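Local coordinates for protein Hydrogenase/urease maturation factor HypB (Helicobacter pylori, PDB 4LPS) that acts as a low-activity GTPase that is needed to insert nickel during maturation of [NiFe] hydrogenase, and is also required for urease maturation, at residues S158-D163 and E188-R193; A178-K183 and F211-K216; S57-M62 and I154-V159. All blocks are in the same frame, centred on the assembly; numbering follows the deposited sequence.

Overall arrangement
The three contacts lie on the same side of the chain's centre. Interactions 2 and 3 are neighbours, with centres about 7 Å apart. Strands 152-158 and 178-182 are adjacent in one parallel sheet, and both contacts touch GDP. Interaction 3 holds the phosphates and the magnesium ion, while interaction 2 holds the guanine and ribose. Interaction 1 continues from the end of strand 152-158 and shares Ser158 and Val159 with interaction 3. Its centre is about 12 Å from that of interaction 2 and about 13 Å from that of interaction 3. Val159 N reaches Ser182 O at 3.0 Å, and Ser182 OG reaches Ser57 O at 2.7 Å.

Interaction 1 of 3, residues S158-D163 and E188-R193; sequences SVPEGD and EVFNFR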
loop_
_atom_site.group_PDB
_atom_site.type_symbol
_atom_site.label_atom_id
_atom_site.label_comp_id
_atom_site.label_asym_id
_atom_site.label_seq_id
_atom_site.Cartn_x
_atom_site.Cartn_y
_atom_site.Cartn_z
ATOM N N SER A 158 -1.903 2.160 12.420
ATOM C CA SER A 158 -0.934 2.866 13.242
ATOM C C SER A 158 -1.317 2.743 14.706
ATOM O O SER A 158 -2.501 2.679 15.044
ATOM C CB SER A 158 -0.820 4.337 12.831
ATOM O OG SER A 158 -1.809 5.133 13.451
ATOM N N VAL A 159 -0.301 2.660 15.562
ATOM C CA VAL A 159 -0.501 2.501 16.998
ATOM C C VAL A 159 -1.449 3.556 17.591
ATOM O O VAL A 159 -2.343 3.200 18.361
ATOM C CB VAL A 159 0.857 2.526 17.754
ATOM C CG1 VAL A 159 0.659 2.808 19.233
ATOM C CG2 VAL A 159 1.584 1.207 17.570
ATOM N N PRO A 160 -1.274 4.847 17.241
ATOM C CA PRO A 160 -2.188 5.837 17.827
ATOM C C PRO A 160 -3.667 5.663 17.465
ATOM O O PRO A 160 -4.505 6.227 18.171
ATOM C CB PRO A 160 -1.662 7.168 17.275
ATOM C CG PRO A 160 -0.232 6.910 16.958
ATOM C CD PRO A 160 -0.206 5.503 16.459
ATOM N N GLU A 161 -3.984 4.922 16.403
ATOM C CA GLU A 161 -5.382 4.725 16.010
ATOM C C GLU A 161 -6.149 3.843 16.994
ATOM O O GLU A 161 -7.369 3.956 17.113
ATOM C CB GLU A 161 -5.476 4.108 14.610
ATOM C CG GLU A 161 -4.940 4.985 13.488
ATOM C CD GLU A 161 -4.845 4.252 12.165
ATOM O OE1 GLU A 161 -5.827 3.582 11.776
ATOM O OE2 GLU A 161 -3.783 4.342 11.512
ATOM N N GLY A 162 -5.435 2.972 17.699
ATOM C CA GLY A 162 -6.069 2.064 18.643
ATOM C C GLY A 162 -5.965 0.615 18.203
ATOM O O GLY A 162 -6.069 0.312 17.013
ATOM N N ASP A 163 -5.770 -0.281 19.167
ATOM C CA ASP A 163 -5.554 -1.694 18.881
ATOM C C ASP A 163 -6.860 -2.448 18.625
ATOM O O ASP A 163 -6.861 -3.669 18.467
ATOM C CB ASP A 163 -4.760 -2.348 20.025
ATOM C CG ASP A 163 -5.446 -2.217 21.382
ATOM O OD1 ASP A 163 -6.684 -2.059 21.439
ATOM O OD2 ASP A 163 -4.735 -2.270 22.408
ATOM N N GLU A 188 4.233 1.850 23.781
ATOM C CA GLU A 188 4.217 2.027 25.230
ATOM C C GLU A 188 3.385 3.226 25.697
ATOM O O GLU A 188 2.595 3.106 26.639
ATOM C CB GLU A 188 5.649 2.156 25.756
ATOM C CG GLU A 188 5.827 1.640 27.174
ATOM C CD GLU A 188 7.285 1.502 27.576
ATOM O OE1 GLU A 188 7.891 2.512 27.994
ATOM O OE2 GLU A 188 7.820 0.375 27.476
ATOM N N VAL A 189 3.570 4.377 25.057
ATOM C CA VAL A 189 2.841 5.581 25.454
ATOM C C VAL A 189 1.334 5.486 25.184
ATOM O O VAL A 189 0.548 6.197 25.810
ATOM C CB VAL A 189 3.401 6.840 24.750
ATOM C CG1 VAL A 189 4.785 7.174 25.283
ATOM C CG2 VAL A 189 3.452 6.637 23.251
ATOM N N PHE A 190 0.931 4.605 24.272
ATOM C CA PHE A 190 -0.489 4.416 23.983
ATOM C C PHE A 190 -1.093 3.174 24.643
ATOM O O PHE A 190 -2.288 2.908 24.481
ATOM C CB PHE A 190 -0.716 4.353 22.471
ATOM C CG PHE A 190 -0.738 5.698 21.803
ATOM C CD1 PHE A 190 -1.912 6.434 21.751
ATOM C CD2 PHE A 190 0.411 6.230 21.232
ATOM C CE1 PHE A 190 -1.945 7.674 21.142
ATOM C CE2 PHE A 190 0.385 7.471 20.619
ATOM C CZ PHE A 190 -0.794 8.194 20.575
ATOM N N ASN A 191 -0.275 2.426 25.382
ATOM C CA ASN A 191 -0.703 1.167 25.990
ATOM C C ASN A 191 -1.342 0.264 24.931
ATOM O O ASN A 191 -2.357 -0.395 25.172
ATOM C CB ASN A 191 -1.673 1.424 27.150
ATOM C CG ASN A 191 -1.125 2.423 28.162
ATOM O OD1 ASN A 191 -0.205 2.119 28.925
ATOM N ND2 ASN A 191 -1.694 3.625 28.170
ATOM N N PHE A 192 -0.730 0.261 23.752
ATOM C CA PHE A 192 -1.237 -0.446 22.584
ATOM C C PHE A 192 -0.977 -1.935 22.751
ATOM O O PHE A 192 0.135 -2.336 23.097
ATOM C CB PHE A 192 -0.555 0.095 21.322
ATOM C CG PHE A 192 -1.078 -0.475 20.033
ATOM C CD1 PHE A 192 -0.568 -1.662 19.518
ATOM C CD2 PHE A 192 -2.042 0.206 19.306
ATOM C CE1 PHE A 192 -1.038 -2.174 18.317
ATOM C CE2 PHE A 192 -2.511 -0.295 18.103
ATOM C CZ PHE A 192 -2.010 -1.488 17.610
ATOM N N ARG A 193 -1.999 -2.751 22.513
ATOM C CA ARG A 193 -1.858 -4.195 22.657
ATOM C C ARG A 193 -1.760 -4.896 21.305
ATOM O O ARG A 193 -2.768 -5.134 20.634
ATOM C CB ARG A 193 -3.016 -4.750 23.497
ATOM C CG ARG A 193 -2.852 -4.437 24.986
ATOM C CD ARG A 193 -4.150 -4.452 25.791
ATOM N NE ARG A 193 -5.089 -5.492 25.385
ATOM C CZ ARG A 193 -6.204 -5.254 24.703
ATOM N NH1 ARG A 193 -6.515 -4.013 24.350
ATOM N NH2 ARG A 193 -7.009 -6.254 24.375
#
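Phe192 is sandwiched between Val159 and Asp163. Val159 CG2 lies over the centre of one ring face, 4.0 Å from the centroid of the Phe192 ring. Asp163 CB lies over the opposite face, 3.7 Å from that centroid and shifted toward the rim. Both are CH-pi contacts. With chi1 at -175°, CG of Phe192 lies opposite the backbone N, and the ring slots between Val159 and Asp163. The other branch of Val159 is used as well: CG1 packs on Phe192 CB at 3.6 Å and also touches Phe190 CB. This is the tight, buried part of the contact.

The Phe190 side is as close but lies more open to solvent. Its ring takes Pro160 over one face, with Pro160 CA 3.8 Å from the Phe190 centroid. Pro160 CB reaches Phe190 CZ at 3.6 Å. Pro160, Glu161, Phe190 and Lys165 form a second GDP contact, distinct from the P-loop site and probably made with the GDP of a crystal neighbour.

A polar pair closes the other end. Asp163 OD2 uses its anti lone pair to accept from Arg193 N at 2.8 Å, with an N-H...O angle of 150°. The same oxygen forms a salt bridge with Arg193 NH1 at 3.2 Å. The carboxylate and guanidinium planes are nearly perpendicular, so the two groups do not pair flat. Arg193 is exposed. Within residues 158-163, Glu161 turns away from the partner loop. Its OE2 accepts from both Ser158 N and Ser158 OG.

The contact joins the loops that follow strands 152-158 and 178-182 in the sheet of this P-loop GTPase. Phe192 also packs on Ile181 of strand 178-182 and on Val197 of helix 194-204, while Val159 is hydrogen-bonded through its backbone to Ser182.

Interaction 2 of 3, residues A178-K183 and F211-K216; sequences AVIISK and FLMSSK. With GDP (guanosine-5'-diphosphate), chain D.
Phe211 O accepts from Ile181 N at 2.6 Å, the shortest bond between the two segments, and Ile180 CA also lies close to this oxygen. Phe211 N donates to Val179 O at 2.8 Å, and Met213 N to Ile181 O at 2.9 Å. These bonds form a parallel ladder.

Ile180, Phe211 and Met213 meet on one side of it. Ile180 CG2 rests on Met213 CB at 3.6 Å. The Met213 chain bends at chi3 (-49°), and its CE also approaches Ile180 CG2 and CD1. On the other sheet face, Ile181 and Leu212 lie side by side and point the same way.

Beyond the strands the segments hold GDP. The Lys183 chain is extended beyond CG and runs over one face of the guanine, with CG 3.6 Å from GDP C6. Its NZ donates to GDP O4' at 3.0 Å and is hydrogen-bonded to Gly56 O. Ser215 N gives GDP O6 a nearly straight bond of 2.7 Å (173°). Ser214 OG forms an ST turn by accepting from Lys216 N. Lys183 and the GDP-bonded Asp185 fit the base-recognition motif of GTPases.

Strand 178-182 lies between strands 152-158 and 210-212. Helix 194-204 packs on Ile181 and Leu212, and Met62 of helix 59-66 on Ile180 and Met213.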
loop_
_atom_site.group_PDB
_atom_site.type_symbol
_atom_site.label_atom_id
_atom_site.label_comp_id
_atom_site.label_asym_id
_atom_site.label_seq_id
_atom_site.Cartn_x
_atom_site.Cartn_y
_atom_site.Cartn_z
ATOM N N ALA A 178 -1.166 -8.579 3.854
ATOM C CA ALA A 178 -0.263 -8.302 4.960
ATOM C C ALA A 178 -0.767 -7.094 5.734
ATOM O O ALA A 178 -1.351 -6.174 5.158
ATOM C CB ALA A 178 1.155 -8.059 4.453
ATOM N N VAL A 179 -0.538 -7.099 7.039
ATOM C CA VAL A 179 -0.899 -5.965 7.872
ATOM C C VAL A 179 0.360 -5.402 8.510
ATOM O O VAL A 179 1.193 -6.145 9.036
ATOM C CB VAL A 179 -1.924 -6.349 8.969
ATOM C CG1 VAL A 179 -2.286 -5.135 9.820
ATOM C CG2 VAL A 179 -3.173 -6.937 8.348
ATOM N N ILE A 180 0.506 -4.085 8.445
ATOM C CA ILE A 180 1.615 -3.412 9.102
ATOM C C ILE A 180 1.120 -2.617 10.302
ATOM O O ILE A 180 0.295 -1.716 10.155
ATOM C CB ILE A 180 2.349 -2.462 8.135
ATOM C CG1 ILE A 180 2.960 -3.250 6.973
ATOM C CG2 ILE A 180 3.415 -1.662 8.868
ATOM C CD1 ILE A 180 3.447 -2.372 5.844
ATOM N N ILE A 181 1.622 -2.949 11.489
ATOM C CA ILE A 181 1.398 -2.103 12.655
ATOM C C ILE A 181 2.445 -0.999 12.628
ATOM O O ILE A 181 3.602 -1.218 12.989
ATOM C CB ILE A 181 1.482 -2.891 13.979
ATOM C CG1 ILE A 181 0.444 -4.018 14.003
ATOM C CG2 ILE A 181 1.269 -1.961 15.169
ATOM C CD1 ILE A 181 0.501 -4.889 15.251
ATOM N N SER A 182 2.036 0.185 12.191
ATOM C CA SER A 182 2.985 1.266 11.957
ATOM C C SER A 182 3.116 2.149 13.190
ATOM O O SER A 182 2.295 2.066 14.108
ATOM C CB SER A 182 2.571 2.094 10.738
ATOM O OG SER A 182 1.263 2.609 10.868
ATOM N N LYS A 183 4.160 2.977 13.204
ATOM C CA LYS A 183 4.510 3.798 14.363
ATOM C C LYS A 183 4.656 2.929 15.614
ATOM O O LYS A 183 4.173 3.275 16.694
ATOM C CB LYS A 183 3.470 4.904 14.580
ATOM C CG LYS A 183 3.080 5.626 13.289
ATOM C CD LYS A 183 2.192 6.839 13.547
ATOM C CE LYS A 183 1.768 7.487 12.235
ATOM N NZ LYS A 183 0.962 8.731 12.436
ATOM N N PHE A 211 3.336 -7.127 10.535
ATOM C CA PHE A 211 4.647 -6.512 10.706
ATOM C C PHE A 211 4.603 -5.340 11.678
ATOM O O PHE A 211 3.750 -4.462 11.561
ATOM C CB PHE A 211 5.189 -6.029 9.358
ATOM C CG PHE A 211 5.491 -7.135 8.389
ATOM C CD1 PHE A 211 4.527 -7.571 7.492
ATOM C CD2 PHE A 211 6.738 -7.740 8.376
ATOM C CE1 PHE A 211 4.799 -8.588 6.600
ATOM C CE2 PHE A 211 7.019 -8.759 7.482
ATOM C CZ PHE A 211 6.047 -9.183 6.593
ATOM N N LEU A 212 5.531 -5.332 12.628
ATOM C CA LEU A 212 5.767 -4.159 13.457
ATOM C C LEU A 212 6.749 -3.251 12.734
ATOM O O LEU A 212 7.852 -3.672 12.386
ATOM C CB LEU A 212 6.309 -4.553 14.832
ATOM C CG LEU A 212 5.299 -5.046 15.868
ATOM C CD1 LEU A 212 6.013 -5.749 17.014
ATOM C CD2 LEU A 212 4.464 -3.886 16.391
ATOM N N MET A 213 6.346 -2.010 12.495
ATOM C CA MET A 213 7.176 -1.091 11.731
ATOM C C MET A 213 7.267 0.266 12.404
ATOM O O MET A 213 6.278 0.788 12.912
ATOM C CB MET A 213 6.629 -0.933 10.308
ATOM C CG MET A 213 7.217 0.252 9.548
ATOM S SD MET A 213 6.770 0.310 7.804
ATOM C CE MET A 213 7.146 -1.370 7.311
ATOM N N SER A 214 8.469 0.829 12.404
ATOM C CA SER A 214 8.675 2.199 12.850
ATOM C C SER A 214 9.651 2.901 11.916
ATOM O O SER A 214 10.621 2.299 11.452
ATOM C CB SER A 214 9.186 2.225 14.292
ATOM O OG SER A 214 9.493 3.544 14.702
ATOM N N SER A 215 9.379 4.169 11.627
ATOM C CA SER A 215 10.297 4.988 10.845
ATOM C C SER A 215 11.629 5.170 11.569
ATOM O O SER A 215 12.633 5.540 10.961
ATOM C CB SER A 215 9.668 6.349 10.543
ATOM O OG SER A 215 9.358 7.038 11.740
ATOM N N LYS A 216 11.623 4.906 12.872
ATOM C CA LYS A 216 12.815 5.029 13.699
ATOM C C LYS A 216 13.569 3.705 13.773
ATOM O O LYS A 216 14.597 3.604 14.442
ATOM C CB LYS A 216 12.436 5.502 15.100
ATOM C CG LYS A 216 11.728 6.849 15.119
ATOM C CD LYS A 216 11.302 7.238 16.527
ATOM C CE LYS A 216 10.816 8.680 16.575
ATOM N NZ LYS A 216 9.856 8.909 17.695
HETATM P PB GDP D . 0.204 9.098 5.595
HETATM O O1B GDP D . -0.745 10.269 5.641
HETATM O O2B GDP D . 0.943 9.068 4.282
HETATM O O3B GDP D . -0.555 7.801 5.732
HETATM O O3A GDP D . 1.239 9.203 6.817
HETATM P PA GDP D . 2.428 10.289 6.879
HETATM O O1A GDP D . 3.665 9.740 6.216
HETATM O O2A GDP D . 2.024 11.609 6.275
HETATM O "O5'" GDP D . 2.688 10.402 8.454
HETATM C "C5'" GDP D . 1.850 11.215 9.272
HETATM C "C4'" GDP D . 2.618 11.587 10.531
HETATM O "O4'" GDP D . 3.069 10.401 11.187
HETATM C "C3'" GDP D . 3.860 12.389 10.188
HETATM O "O3'" GDP D . 4.001 13.418 11.173
HETATM C "C2'" GDP D . 5.010 11.420 10.333
HETATM O "O2'" GDP D . 6.182 12.094 10.789
HETATM C "C1'" GDP D . 4.484 10.471 11.392
HETATM N N9 GDP D . 5.055 9.110 11.289
HETATM C C8 GDP D . 5.146 8.324 10.198
HETATM N N7 GDP D . 5.709 7.132 10.517
HETATM C C5 GDP D . 5.973 7.142 11.840
HETATM C C6 GDP D . 6.559 6.213 12.835
HETATM O O6 GDP D . 6.961 5.081 12.497
HETATM N N1 GDP D . 6.646 6.619 14.108
HETATM C C2 GDP D . 6.220 7.836 14.500
HETATM N N2 GDP D . 6.336 8.189 15.802
HETATM N N3 GDP D . 5.673 8.735 13.646
HETATM C C4 GDP D . 5.530 8.446 12.336
#

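Interaction 3 of 3, residues S57-M62 and I154-V159; sequences SGKTTM and IVLLSV. With MG (magnesium ion), chain C; GDP (guanosine-5'-diphosphate), chain D; PO4 (phosphate ion), chain E.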
loop_
_atom_site.group_PDB
_atom_site.type_symbol
_atom_site.label_atom_id
_atom_site.label_comp_id
_atom_site.label_asym_id
_atom_site.label_seq_id
_atom_site.Cartn_x
_atom_site.Cartn_y
_atom_site.Cartn_z
ATOM N N SER A 57 -1.597 7.259 8.805
ATOM C CA SER A 57 -1.033 6.041 9.386
ATOM C C SER A 57 0.469 5.879 9.113
ATOM O O SER A 57 1.127 5.065 9.760
ATOM C CB SER A 57 -1.787 4.811 8.879
ATOM O OG SER A 57 -3.124 4.811 9.349
ATOM N N GLY A 58 1.009 6.649 8.170
ATOM C CA GLY A 58 2.430 6.587 7.874
ATOM C C GLY A 58 2.831 6.036 6.514
ATOM O O GLY A 58 3.972 5.608 6.340
ATOM N N LYS A 59 1.907 6.037 5.556
ATOM C CA LYS A 59 2.176 5.510 4.214
ATOM C C LYS A 59 3.300 6.234 3.466
ATOM O O LYS A 59 4.242 5.599 2.987
ATOM C CB LYS A 59 0.902 5.548 3.362
ATOM C CG LYS A 59 -0.235 4.696 3.898
ATOM C CD LYS A 59 -1.404 4.655 2.922
ATOM C CE LYS A 59 -2.078 6.014 2.783
ATOM N NZ LYS A 59 -2.406 6.627 4.103
ATOM N N THR A 60 3.186 7.552 3.337
ATOM C CA THR A 60 4.174 8.324 2.589
ATOM C C THR A 60 5.555 8.250 3.241
ATOM O O THR A 60 6.566 8.115 2.549
ATOM C CB THR A 60 3.752 9.798 2.449
ATOM O OG1 THR A 60 2.505 9.874 1.746
ATOM C CG2 THR A 60 4.808 10.591 1.684
ATOM N N THR A 61 5.592 8.327 4.570
ATOM C CA THR A 61 6.851 8.238 5.307
ATOM C C THR A 61 7.521 6.896 5.051
ATOM O O THR A 61 8.737 6.823 4.857
ATOM C CB THR A 61 6.642 8.421 6.823
ATOM O OG1 THR A 61 6.116 9.729 7.086
ATOM C CG2 THR A 61 7.958 8.247 7.573
ATOM N N MET A 62 6.719 5.837 5.046
ATOM C CA MET A 62 7.227 4.497 4.778
ATOM C C MET A 62 7.871 4.407 3.398
ATOM O O MET A 62 8.958 3.845 3.249
ATOM C CB MET A 62 6.105 3.469 4.889
ATOM C CG MET A 62 6.579 2.039 4.731
ATOM S SD MET A 62 5.187 0.903 4.638
ATOM C CE MET A 62 4.495 1.401 3.062
ATOM N N ILE A 154 -1.917 -4.170 0.945
ATOM C CA ILE A 154 -1.340 -4.123 2.279
ATOM C C ILE A 154 -1.935 -2.980 3.096
ATOM O O ILE A 154 -2.032 -1.844 2.624
ATOM C CB ILE A 154 0.189 -3.995 2.201
ATOM C CG1 ILE A 154 0.763 -5.208 1.459
ATOM C CG2 ILE A 154 0.790 -3.882 3.596
ATOM C CD1 ILE A 154 2.209 -5.057 1.024
ATOM N N VAL A 155 -2.348 -3.301 4.319
ATOM C CA VAL A 155 -3.028 -2.347 5.185
ATOM C C VAL A 155 -2.168 -1.930 6.380
ATOM O O VAL A 155 -1.626 -2.775 7.092
ATOM C CB VAL A 155 -4.360 -2.924 5.705
ATOM C CG1 VAL A 155 -5.063 -1.918 6.598
ATOM C CG2 VAL A 155 -5.261 -3.310 4.537
ATOM N N LEU A 156 -2.038 -0.621 6.585
ATOM C CA LEU A 156 -1.366 -0.102 7.770
ATOM C C LEU A 156 -2.370 0.214 8.866
ATOM O O LEU A 156 -3.416 0.813 8.614
ATOM C CB LEU A 156 -0.548 1.155 7.451
ATOM C CG LEU A 156 0.788 1.031 6.714
ATOM C CD1 LEU A 156 0.611 0.677 5.243
ATOM C CD2 LEU A 156 1.575 2.326 6.857
ATOM N N LEU A 157 -2.060 -0.230 10.077
ATOM C CA LEU A 157 -2.779 0.210 11.265
ATOM C C LEU A 157 -1.767 0.857 12.197
ATOM O O LEU A 157 -0.866 0.185 12.702
ATOM C CB LEU A 157 -3.487 -0.958 11.957
ATOM C CG LEU A 157 -4.097 -0.652 13.328
ATOM C CD1 LEU A 157 -5.114 0.472 13.226
ATOM C CD2 LEU A 157 -4.730 -1.894 13.947
ATOM N N SER A 158 -1.903 2.160 12.420
ATOM C CA SER A 158 -0.934 2.866 13.242
ATOM C C SER A 158 -1.317 2.743 14.706
ATOM O O SER A 158 -2.501 2.679 15.044
ATOM C CB SER A 158 -0.820 4.337 12.831
ATOM O OG SER A 158 -1.809 5.133 13.451
ATOM N N VAL A 159 -0.301 2.660 15.562
ATOM C CA VAL A 159 -0.501 2.501 16.998
ATOM C C VAL A 159 -1.449 3.556 17.591
ATOM O O VAL A 159 -2.343 3.200 18.361
ATOM C CB VAL A 159 0.857 2.526 17.754
ATOM C CG1 VAL A 159 0.659 2.808 19.233
ATOM C CG2 VAL A 159 1.584 1.207 17.570
HETATM MG MG MG C . 0.309 10.194 2.453
HETATM P PB GDP D . 0.204 9.098 5.595
HETATM O O1B GDP D . -0.745 10.269 5.641
HETATM O O2B GDP D . 0.943 9.068 4.282
HETATM O O3B GDP D . -0.555 7.801 5.732
HETATM O O3A GDP D . 1.239 9.203 6.817
HETATM P PA GDP D . 2.428 10.289 6.879
HETATM O O1A GDP D . 3.665 9.740 6.216
HETATM O O2A GDP D . 2.024 11.609 6.275
HETATM O "O5'" GDP D . 2.688 10.402 8.454
HETATM C "C5'" GDP D . 1.850 11.215 9.272
HETATM C "C4'" GDP D . 2.618 11.587 10.531
HETATM O "O4'" GDP D . 3.069 10.401 11.187
HETATM C "C3'" GDP D . 3.860 12.389 10.188
HETATM O "O3'" GDP D . 4.001 13.418 11.173
HETATM C "C2'" GDP D . 5.010 11.420 10.333
HETATM O "O2'" GDP D . 6.182 12.094 10.789
HETATM C "C1'" GDP D . 4.484 10.471 11.392
HETATM N N9 GDP D . 5.055 9.110 11.289
HETATM C C8 GDP D . 5.146 8.324 10.198
HETATM N N7 GDP D . 5.709 7.132 10.517
HETATM C C5 GDP D . 5.973 7.142 11.840
HETATM C C6 GDP D . 6.559 6.213 12.835
HETATM O O6 GDP D . 6.961 5.081 12.497
HETATM N N1 GDP D . 6.646 6.619 14.108
HETATM C C2 GDP D . 6.220 7.836 14.500
HETATM N N2 GDP D . 6.336 8.189 15.802
HETATM N N3 GDP D . 5.673 8.735 13.646
HETATM C C4 GDP D . 5.530 8.446 12.336
HETATM P P PO4 E . -3.190 10.122 3.306
HETATM O O1 PO4 E . -3.812 9.765 1.980
HETATM O O2 PO4 E . -1.734 10.443 3.089
HETATM O O3 PO4 E . -3.892 11.324 3.883
HETATM O O4 PO4 E . -3.321 8.956 4.249
HETATM O O HOH W 1 0.658 11.965 3.819
#
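Leu156 places CG anti to its carbonyl carbon (chi1 -76°), and a chi2 of 72° then brings CD2 up to the backbone at Gly58 and Lys59. CD2 lies 3.9 Å from both Gly58 C and Lys59 N. Its approach to Met62 SD is looser. Ser57 CB packs against Leu156 CB and Ser158 CB, 4.1 Å from each. No hydrogen bond joins the two segments. The packing is fully buried.

The same backbone grips the phosphates. GDP O3B accepts from Gly58 N, from Lys59 N at 3.0 Å and from Lys59 NZ at 2.7 Å. The Lys59 chain bends at chi3 and chi4 and so curls back to this oxygen. Its NZ also bonds to the phosphate ion, which probably comes from the crystallisation liquor, and to Ser53 OG. Thr60 N meets GDP O2B at 2.9 Å, almost straight at 170°. Thr61 holds GDP O1A through both its backbone N and its OG1.

Magnesium is bound by Thr60 OG1 at 2.3 Å and by GDP O2B at 2.2 Å. The phosphate ion, a water, Asp86 and Glu135 complete six ligands. That water also donates to GDP O2A and O1B, so it ties both phosphates to the metal.

Residues 57-62 are the end of a P-loop (Walker A motif) and the first turn of its helix, here resting on inner strand 152-158 of the parallel sheet of a SIMIBI-class GTPase.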